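Local coordinates for protein Non-canonical purine NTP pyrophosphatase (Coxiella burnetii, PDB 3TQU) that probably hydrolyses non-canonical purine nucleoside triphosphates such as XTP, dITP and ITP to monophosphates and diphosphate, clearing them from the nucleotide pool, at residues A173-D176 against P177-N181; L9-N13 against S14-A18; R90-G93 against K94-D98. One frame throughout, in Å; residues are numbered along the deposited sequence.

All three interactions are local, each made where the chain bends just before or into a helix, and they come along the chain in the order 2, 3, 1. Interaction 2 joins the end of strand 5-9 to helix 14-23, interaction 3 lies in the loop between strand 68-77 and helix 98-112, and interaction 1 leads from strand 170-171 into helix 177-183. The three strands belong to one mixed sheet. The contacts do not touch: their centres lie about 19 Å (1 and 2), 21 Å (2 and 3) and 24 Å (1 and 3) apart. Interactions 1 and 2 contribute residues to the predicted substrate site, and interaction 3 sits nearby at the surface.

Interaction 1: residues A173-D176 against P177-N181; sequences AELD and PQEKN
The backbone runs from the extended Leu175 and Asp176 straight into the first turn of helix 177-183, where Lys180 N bonds to Asp176 O (3.0 Å) with an N-H...O angle of 165°. The amide lies almost on the extension of the Asp176 carbonyl bond, as in a regular alpha-helical link between residues four apart. Pro177 starts the helix, where its lack of an amide hydrogen costs no bond of the turn. Asp176 holds the N-cap position, but its carboxylate makes no capping bond.

Leu175 folds back alongside this turn. Its CG sits beside the backbone N (chi1 -63°), which brings CD1 to within 4.1 Å of Lys180 CA, while Leu175 CB and Lys180 CB are 4.2 Å apart. The leucine is buried, with Trp143 and His168 also against it. Lys180 starts off with CG anti to its own N (chi1 178°) and runs out extended, away from Leu175, to a salt bridge between its NZ and Asp160. Glu179 bends at chi2, and its OE2 is bonded to His168.

Apolar packing against Leu175 at its base and the grip of Asp160, outside this turn, on its NZ leave the buried Lys180 side chain little freedom. The arrangement probably positions the ammonium group for the substrate site predicted to include both Lys180 and Asp160.

Interaction 2: residues L9-N13 against S14-A18; sequences LASQN and SSKLA
The N-cap of helix 14-23, set in a loop of the predicted substrate site, is built round Asn13. Its OD1 takes the Ser15 hydroxyl, OG to OD1 2.6 Å, and the Lys16 backbone N at 3.1 Å. Both donors come from the same face of the amide; Lys16 N stands well above the plane, 51° out of it. Ser15 N adds a weak bond to the same oxygen. Asn13 CG lies anti to the backbone N (chi1 -176°), which swings the amide back over the helix start, while Asn13 O receives Leu17 N at 3.2 Å.

The Lys16 chain crosses that amide at about a right angle, with Lys16 CG 3.5 Å from Asn13 CG, squarely over its face. Farther along, Lys16 CD passes Ser11 OG, which closes an ST turn by accepting Asn13 N at 2.9 Å. Behind the cap, Leu9 CD2 packs on Leu17 CD1 at 3.8 Å.

Gripped by hydrogen bonds, and with the Lys16 methylenes over one face, the Asn13 amide has little freedom to rotate. The extended Lys16 meanwhile carries NZ to a salt bridge with Asp71, and positive charge beside a helix N-terminus would probably suit the phosphates of a nucleotide.

Interaction 3: residues R90-G93 against K94-D98; sequences RYAG and KNATD
Two peptide groups, Ala92-Gly93 and Gly93-Lys94, turn a face toward the methyl of Ala96. Over the first, Ala96 CB stands almost directly above the oxygen, 3.3 Å from Ala92 O. Over the second it is displaced from the oxygen, 3.6 Å from Gly93 O. The oxygen end of this second group also meets a water, which lies 3.2 Å from Gly93 O and can donate to it; the same water accepts from Ala96 N, also at 3.2 Å. Beside the peptides, Ala92 CB touches Ala96 CB at 3.9 Å, closing the loop with a small apolar contact.

Two successive turns bring these groups together. A type I turn from Arg90 to Gly93 is closed by Gly93 N bonding to Arg90 O (3.0 Å). A type II turn from Gly93 to Ala96 follows, with Asn95 at the positive phi (68°) usual for its third position. In this second turn the water spans carbonyl and amide, and no direct bond joins them. Gly93 itself has a phi of 87°, and having no CB it avoids crowding the carbonyl of Ala92.

The Tyr91 ring packs against Pro84, Tyr159 and Val105, and makes a cation-pi interaction with Lys104 of helix 98-112. At the far end, the Thr97 side chain caps a backbone N of that helix, and Thr97 N bonds to Glu100 OE2. Consecutive beta turns running into a helix N-cap form the last part of the surface loop between strand 68-77 and helix 98-112, close to Tyr159 of the predicted substrate site.

Interaction 1: residues A173-D176 against P177-N181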
loop_
_atom_site.group_PDB
_atom_site.type_symbol
_atom_site.label_atom_id
_atom_site.label_comp_id
_atom_site.label_asym_id
_atom_site.label_seq_id
_atom_site.Cartn_x
_atom_site.Cartn_y
_atom_site.Cartn_z
ATOM N N ALA A 173 9.944 5.196 25.099
ATOM C CA ALA A 173 10.669 6.356 25.606
ATOM C C ALA A 173 11.803 5.941 26.542
ATOM O O ALA A 173 12.720 6.723 26.798
ATOM C CB ALA A 173 9.718 7.309 26.311
ATOM N N GLU A 174 11.731 4.715 27.055
ATOM C CA GLU A 174 12.775 4.188 27.930
ATOM C C GLU A 174 13.941 3.607 27.144
ATOM O O GLU A 174 15.048 3.482 27.662
ATOM C CB GLU A 174 12.215 3.120 28.872
ATOM C CG GLU A 174 11.449 3.676 30.055
ATOM C CD GLU A 174 11.007 2.594 31.022
ATOM O OE1 GLU A 174 10.378 1.613 30.577
ATOM O OE2 GLU A 174 11.295 2.726 32.229
ATOM N N LEU A 175 13.689 3.239 25.894
ATOM C CA LEU A 175 14.740 2.686 25.051
ATOM C C LEU A 175 15.770 3.750 24.678
ATOM O O LEU A 175 15.436 4.928 24.539
ATOM C CB LEU A 175 14.141 2.089 23.774
ATOM C CG LEU A 175 13.176 0.913 23.927
ATOM C CD1 LEU A 175 12.612 0.512 22.570
ATOM C CD2 LEU A 175 13.867 -0.266 24.600
ATOM N N ASP A 176 17.024 3.334 24.523
ATOM C CA ASP A 176 18.020 4.196 23.904
ATOM C C ASP A 176 17.562 4.500 22.482
ATOM O O ASP A 176 16.997 3.635 21.815
ATOM C CB ASP A 176 19.392 3.521 23.877
ATOM C CG ASP A 176 20.053 3.480 25.242
ATOM O OD1 ASP A 176 19.716 4.332 26.092
ATOM O OD2 ASP A 176 20.913 2.600 25.463
ATOM N N PRO A 177 17.794 5.736 22.019
ATOM C CA PRO A 177 17.380 6.165 20.680
ATOM C C PRO A 177 17.774 5.174 19.586
ATOM O O PRO A 177 16.937 4.826 18.753
ATOM C CB PRO A 177 18.130 7.484 20.498
ATOM C CG PRO A 177 18.235 8.024 21.881
ATOM C CD PRO A 177 18.437 6.828 22.770
ATOM N N GLN A 178 19.024 4.724 19.592
ATOM C CA GLN A 178 19.501 3.806 18.563
ATOM C C GLN A 178 18.715 2.500 18.559
ATOM O O GLN A 178 18.402 1.956 17.498
ATOM C CB GLN A 178 20.991 3.512 18.741
ATOM C CG GLN A 178 21.895 4.710 18.525
ATOM C CD GLN A 178 23.363 4.350 18.636
ATOM O OE1 GLN A 178 23.739 3.184 18.510
ATOM N NE2 GLN A 178 24.200 5.350 18.878
ATOM N N GLU A 179 18.398 1.996 19.748
ATOM C CA GLU A 179 17.674 0.738 19.849
ATOM C C GLU A 179 16.239 0.891 19.364
ATOM O O GLU A 179 15.713 0.006 18.696
ATOM C CB GLU A 179 17.699 0.188 21.276
ATOM C CG GLU A 179 16.909 -1.103 21.453
ATOM C CD GLU A 179 17.474 -2.266 20.650
ATOM O OE1 GLU A 179 18.531 -2.098 20.008
ATOM O OE2 GLU A 179 16.862 -3.355 20.667
ATOM N N LYS A 180 15.613 2.015 19.700
ATOM C CA LYS A 180 14.261 2.295 19.229
ATOM C C LYS A 180 14.239 2.388 17.709
ATOM O O LYS A 180 13.371 1.812 17.056
ATOM C CB LYS A 180 13.721 3.597 19.826
ATOM C CG LYS A 180 12.328 3.948 19.317
ATOM C CD LYS A 180 12.047 5.440 19.358
ATOM C CE LYS A 180 10.745 5.754 18.642
ATOM N NZ LYS A 180 10.474 7.213 18.550
ATOM N N ASN A 181 15.196 3.121 17.149
ATOM C CA ASN A 181 15.239 3.326 15.702
ATOM C C ASN A 181 15.545 2.045 14.932
ATOM O O ASN A 181 15.236 1.935 13.747
ATOM C CB ASN A 181 16.237 4.429 15.335
ATOM C CG ASN A 181 15.842 5.789 15.894
ATOM O OD1 ASN A 181 14.669 6.047 16.163
ATOM N ND2 ASN A 181 16.824 6.666 16.069
#

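Interaction 2: residues L9-N13 against S14-A18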
loop_
_atom_site.group_PDB
_atom_site.type_symbol
_atom_site.label_atom_id
_atom_site.label_comp_id
_atom_site.label_asym_id
_atom_site.label_seq_id
_atom_site.Cartn_x
_atom_site.Cartn_y
_atom_site.Cartn_z
ATOM N N LEU A 9 12.275 14.276 -0.864
ATOM C CA LEU A 9 11.647 13.891 0.389
ATOM C C LEU A 9 10.570 14.912 0.731
ATOM O O LEU A 9 10.856 16.101 0.864
ATOM C CB LEU A 9 12.694 13.846 1.508
ATOM C CG LEU A 9 12.328 13.085 2.786
ATOM C CD1 LEU A 9 12.201 11.593 2.502
ATOM C CD2 LEU A 9 13.372 13.326 3.867
ATOM N N ALA A 10 9.330 14.454 0.870
ATOM C CA ALA A 10 8.217 15.363 1.126
ATOM C C ALA A 10 8.273 15.981 2.526
ATOM O O ALA A 10 7.754 17.073 2.753
ATOM C CB ALA A 10 6.888 14.649 0.906
ATOM N N SER A 11 8.921 15.290 3.456
ATOM C CA SER A 11 8.950 15.712 4.855
ATOM C C SER A 11 9.862 16.914 5.128
ATOM O O SER A 11 10.902 17.077 4.496
ATOM C CB SER A 11 9.374 14.538 5.736
ATOM O OG SER A 11 9.432 14.920 7.097
ATOM N N GLN A 12 9.456 17.752 6.078
ATOM C CA GLN A 12 10.286 18.853 6.553
ATOM C C GLN A 12 11.003 18.426 7.825
ATOM O O GLN A 12 11.681 19.227 8.470
ATOM C CB GLN A 12 9.436 20.086 6.855
ATOM C CG GLN A 12 8.742 20.712 5.657
ATOM C CD GLN A 12 8.195 22.092 5.979
ATOM O OE1 GLN A 12 8.926 22.966 6.448
ATOM N NE2 GLN A 12 6.901 22.289 5.744
ATOM N N ASN A 13 10.841 17.159 8.187
ATOM C CA ASN A 13 11.377 16.645 9.439
ATOM C C ASN A 13 12.857 16.296 9.307
ATOM O O ASN A 13 13.222 15.390 8.557
ATOM C CB ASN A 13 10.564 15.429 9.888
ATOM C CG ASN A 13 10.997 14.902 11.237
ATOM O OD1 ASN A 13 12.190 14.775 11.513
ATOM N ND2 ASN A 13 10.027 14.589 12.087
ATOM N N SER A 14 13.701 17.016 10.043
ATOM C CA SER A 14 15.152 16.869 9.931
ATOM C C SER A 14 15.659 15.497 10.377
ATOM O O SER A 14 16.623 14.973 9.818
ATOM C CB SER A 14 15.879 17.986 10.697
ATOM O OG SER A 14 15.636 17.912 12.095
ATOM N N SER A 15 15.015 14.914 11.382
ATOM C CA SER A 15 15.424 13.597 11.854
ATOM C C SER A 15 15.094 12.527 10.811
ATOM O O SER A 15 15.828 11.551 10.658
ATOM C CB SER A 15 14.777 13.266 13.200
ATOM O OG SER A 15 13.390 13.023 13.062
ATOM N N LYS A 16 13.999 12.719 10.086
ATOM C CA LYS A 16 13.628 11.780 9.030
ATOM C C LYS A 16 14.641 11.786 7.884
ATOM O O LYS A 16 14.988 10.734 7.346
ATOM C CB LYS A 16 12.224 12.076 8.509
ATOM C CG LYS A 16 11.128 11.835 9.542
ATOM C CD LYS A 16 9.751 11.836 8.908
ATOM C CE LYS A 16 8.676 11.497 9.935
ATOM N NZ LYS A 16 7.325 11.385 9.323
ATOM N N LEU A 17 15.113 12.973 7.513
ATOM C CA LEU A 17 16.133 13.096 6.478
ATOM C C LEU A 17 17.444 12.457 6.924
ATOM O O LEU A 17 18.077 11.722 6.166
ATOM C CB LEU A 17 16.368 14.563 6.120
ATOM C CG LEU A 17 17.468 14.806 5.082
ATOM C CD1 LEU A 17 17.110 14.148 3.756
ATOM C CD2 LEU A 17 17.713 16.290 4.898
ATOM N N ALA A 18 17.845 12.740 8.160
ATOM C CA ALA A 18 19.079 12.187 8.707
ATOM C C ALA A 18 19.026 10.663 8.795
ATOM O O ALA A 18 19.992 9.980 8.453
ATOM C CB ALA A 18 19.366 12.790 10.076
HETATM O O HOH W 1 6.866 14.465 8.025
HETATM O O HOH W 2 10.397 12.745 14.712
#

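Interaction 3: residues R90-G93 against K94-D98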
loop_
_atom_site.group_PDB
_atom_site.type_symbol
_atom_site.label_atom_id
_atom_site.label_comp_id
_atom_site.label_asym_id
_atom_site.label_seq_id
_atom_site.Cartn_x
_atom_site.Cartn_y
_atom_site.Cartn_z
ATOM N N ARG A 90 -3.807 14.773 15.702
ATOM C CA ARG A 90 -4.941 15.667 15.944
ATOM C C ARG A 90 -5.801 15.219 17.124
ATOM O O ARG A 90 -6.800 15.860 17.454
ATOM C CB ARG A 90 -5.816 15.758 14.692
ATOM C CG ARG A 90 -5.188 16.512 13.531
ATOM C CD ARG A 90 -6.020 16.348 12.262
ATOM N NE ARG A 90 -5.905 15.002 11.705
ATOM C CZ ARG A 90 -6.633 14.545 10.691
ATOM N NH1 ARG A 90 -7.542 15.322 10.118
ATOM N NH2 ARG A 90 -6.456 13.306 10.252
ATOM N N TYR A 91 -5.397 14.129 17.764
ATOM C CA TYR A 91 -6.241 13.443 18.738
ATOM C C TYR A 91 -6.703 14.305 19.916
ATOM O O TYR A 91 -7.788 14.090 20.455
ATOM C CB TYR A 91 -5.538 12.182 19.246
ATOM C CG TYR A 91 -6.459 11.203 19.932
ATOM C CD1 TYR A 91 -7.552 10.665 19.264
ATOM C CD2 TYR A 91 -6.229 10.802 21.241
ATOM C CE1 TYR A 91 -8.395 9.765 19.882
ATOM C CE2 TYR A 91 -7.065 9.901 21.868
ATOM C CZ TYR A 91 -8.147 9.386 21.184
ATOM O OH TYR A 91 -8.981 8.489 21.805
ATOM N N ALA A 92 -5.886 15.274 20.317
ATOM C CA ALA A 92 -6.235 16.128 21.450
ATOM C C ALA A 92 -6.530 17.564 21.024
ATOM O O ALA A 92 -6.339 18.498 21.797
ATOM C CB ALA A 92 -5.131 16.097 22.504
ATOM N N GLY A 93 -6.995 17.729 19.792
ATOM C CA GLY A 93 -7.303 19.044 19.259
ATOM C C GLY A 93 -6.086 19.697 18.633
ATOM O O GLY A 93 -4.979 19.170 18.717
ATOM N N LYS A 94 -6.288 20.845 17.998
ATOM C CA LYS A 94 -5.181 21.577 17.394
ATOM C C LYS A 94 -4.422 22.363 18.460
ATOM O O LYS A 94 -4.992 22.765 19.474
ATOM C CB LYS A 94 -5.682 22.523 16.302
ATOM C CG LYS A 94 -6.227 23.838 16.830
ATOM C CD LYS A 94 -6.612 24.783 15.702
ATOM C CE LYS A 94 -7.828 24.277 14.944
ATOM N NZ LYS A 94 -8.282 25.254 13.916
ATOM N N ASN A 95 -3.131 22.574 18.224
ATOM C CA ASN A 95 -2.282 23.304 19.160
ATOM C C ASN A 95 -2.053 22.568 20.480
ATOM O O ASN A 95 -1.631 23.170 21.467
ATOM C CB ASN A 95 -2.848 24.703 19.421
ATOM C CG ASN A 95 -2.697 25.623 18.225
ATOM O OD1 ASN A 95 -2.251 25.204 17.159
ATOM N ND2 ASN A 95 -3.068 26.887 18.399
ATOM N N ALA A 96 -2.326 21.266 20.493
ATOM C CA ALA A 96 -2.109 20.458 21.687
ATOM C C ALA A 96 -0.678 19.935 21.728
ATOM O O ALA A 96 0.008 19.905 20.709
ATOM C CB ALA A 96 -3.097 19.304 21.736
ATOM N N THR A 97 -0.238 19.518 22.911
ATOM C CA THR A 97 1.111 19.001 23.103
ATOM C C THR A 97 1.127 17.475 23.096
ATOM O O THR A 97 0.074 16.837 23.092
ATOM C CB THR A 97 1.683 19.464 24.448
ATOM O OG1 THR A 97 0.849 18.972 25.505
ATOM C CG2 THR A 97 1.735 20.988 24.513
ATOM N N ASP A 98 2.325 16.897 23.096
ATOM C CA ASP A 98 2.469 15.448 23.194
ATOM C C ASP A 98 1.892 14.961 24.515
ATOM O O ASP A 98 1.213 13.936 24.572
ATOM C CB ASP A 98 3.936 15.037 23.093
ATOM C CG ASP A 98 4.494 15.191 21.690
ATOM O OD1 ASP A 98 3.705 15.419 20.743
ATOM O OD2 ASP A 98 5.729 15.063 21.536
HETATM O O HOH W 3 -1.892 19.264 18.058
#